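Local coordinates for protein RE68036p (Drosophila melanogaster, PDB 1SQH) that is of unknown function but may be an acyltransferase that transfers acyl groups to glycine, at residues R11-S14 and D15-D19. Sequence-based numbering, arbitrary orientation.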
loop_
_atom_site.group_PDB
_atom_site.type_symbol
_atom_site.label_atom_id
_atom_site.label_comp_id
_atom_site.label_asym_id
_atom_site.label_seq_id
_atom_site.Cartn_x
_atom_site.Cartn_y
_atom_site.Cartn_z
ATOM N N ARG A 11 -7.093 -3.806 -21.258
ATOM C CA ARG A 11 -5.897 -3.819 -22.089
ATOM C C ARG A 11 -4.701 -3.349 -21.285
ATOM O O ARG A 11 -4.726 -2.270 -20.692
ATOM C CB ARG A 11 -6.037 -2.906 -23.305
ATOM C CG ARG A 11 -4.818 -3.016 -24.210
ATOM C CD ARG A 11 -4.698 -1.900 -25.230
ATOM N NE ARG A 11 -4.055 -0.696 -24.703
ATOM C CZ ARG A 11 -4.716 0.333 -24.188
ATOM N NH1 ARG A 11 -6.045 0.296 -24.126
ATOM N NH2 ARG A 11 -4.058 1.410 -23.775
ATOM N N PRO A 12 -3.624 -4.141 -21.278
ATOM C CA PRO A 12 -2.413 -3.791 -20.532
ATOM C C PRO A 12 -1.745 -2.510 -21.018
ATOM O O PRO A 12 -1.426 -2.370 -22.200
ATOM C CB PRO A 12 -1.529 -5.018 -20.730
ATOM C CG PRO A 12 -1.906 -5.480 -22.112
ATOM C CD PRO A 12 -3.417 -5.364 -22.077
ATOM N N LEU A 13 -1.540 -1.568 -20.104
ATOM C CA LEU A 13 -0.889 -0.319 -20.465
ATOM C C LEU A 13 0.606 -0.546 -20.533
ATOM O O LEU A 13 1.159 -1.330 -19.768
ATOM C CB LEU A 13 -1.189 0.773 -19.439
ATOM C CG LEU A 13 -2.535 1.487 -19.542
ATOM C CD1 LEU A 13 -3.646 0.491 -19.310
ATOM C CD2 LEU A 13 -2.605 2.612 -18.514
ATOM N N SER A 14 1.254 0.131 -21.468
ATOM C CA SER A 14 2.699 0.027 -21.623
ATOM C C SER A 14 3.297 0.857 -20.497
ATOM O O SER A 14 2.571 1.556 -19.790
ATOM C CB SER A 14 3.127 0.610 -22.969
ATOM O OG SER A 14 2.745 1.972 -23.064
ATOM N N ASP A 15 4.610 0.782 -20.324
ATOM C CA ASP A 15 5.267 1.556 -19.274
ATOM C C ASP A 15 5.060 3.047 -19.543
ATOM O O ASP A 15 4.834 3.835 -18.625
ATOM C CB ASP A 15 6.761 1.206 -19.228
ATOM C CG ASP A 15 7.045 -0.035 -18.389
ATOM O OD1 ASP A 15 6.112 -0.851 -18.163
ATOM O OD2 ASP A 15 8.209 -0.207 -17.955
ATOM N N SER A 16 5.108 3.414 -20.818
ATOM C CA SER A 16 4.925 4.804 -21.235
ATOM C C SER A 16 3.532 5.312 -20.884
ATOM O O SER A 16 3.356 6.472 -20.505
ATOM C CB SER A 16 5.146 4.926 -22.743
ATOM O OG SER A 16 4.464 6.049 -23.264
ATOM N N GLU A 17 2.545 4.435 -21.019
ATOM C CA GLU A 17 1.166 4.776 -20.719
ATOM C C GLU A 17 0.922 4.922 -19.225
ATOM O O GLU A 17 0.156 5.795 -18.794
ATOM C CB GLU A 17 0.235 3.716 -21.306
ATOM C CG GLU A 17 -0.101 3.960 -22.760
ATOM C CD GLU A 17 -0.831 2.791 -23.383
ATOM O OE1 GLU A 17 -1.675 3.031 -24.274
ATOM O OE2 GLU A 17 -0.547 1.634 -22.986
ATOM N N VAL A 18 1.570 4.070 -18.433
ATOM C CA VAL A 18 1.423 4.135 -16.982
ATOM C C VAL A 18 1.969 5.494 -16.577
ATOM O O VAL A 18 1.354 6.213 -15.801
ATOM C CB VAL A 18 2.222 3.014 -16.274
ATOM C CG1 VAL A 18 1.937 3.015 -14.776
ATOM C CG2 VAL A 18 1.839 1.672 -16.866
ATOM N N ASP A 19 3.124 5.848 -17.126
ATOM C CA ASP A 19 3.721 7.133 -16.821
ATOM C C ASP A 19 2.725 8.259 -17.086
ATOM O O ASP A 19 2.601 9.185 -16.277
ATOM C CB ASP A 19 5.003 7.321 -17.632
ATOM C CG ASP A 19 6.204 6.660 -16.969
ATOM O OD1 ASP A 19 7.122 6.234 -17.700
ATOM O OD2 ASP A 19 6.235 6.572 -15.715
#
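Glu17 reaches back from the first turn of helix 15-29 and grips Ser14, the N-cap residue just before the helix. Its chain is extended beyond CG (chi2 171°), which carries the carboxylate past the helix end. Glu17 OE2 takes the backbone N-H of Ser14 on its anti lone pair, and the bond is short and nearly straight, 2.8 Å from Ser14 N to Glu17 OE2. In return, Ser14 OG accepts from the backbone N of Glu17 at 3.2 Å. The Ser14 hydroxyl sits between its own backbone N and carbonyl carbon (chi1 59°), within reach of that N-H. The other carboxylate oxygen forms a salt bridge, with Arg11 NH2 2.9 Å from Glu17 OE1. The two side chains cross at about a right angle. NH2 meets OE1 from above the carboxylate plane, and the guanidinium is turned 56° against it. Leu13 also crosses Glu17, laying its CB and CG against Glu17 CB and OE2. An alanine in place of Glu17 would probably leave Ser14 N without its acceptor here and Arg11 without this carboxylate. Val18 N donates to Ser14 O at 3.0 Å, the first i to i+4 backbone bond at this helix start. At the same turn, Asp15 turns its CB away, and its OD2 pairs with Arg56. Ser14 as N-cap and Glu17 three residues on form a classic capping box at the N-terminus of helix 15-29, just beyond edge strand 10-12 of the mixed sheet.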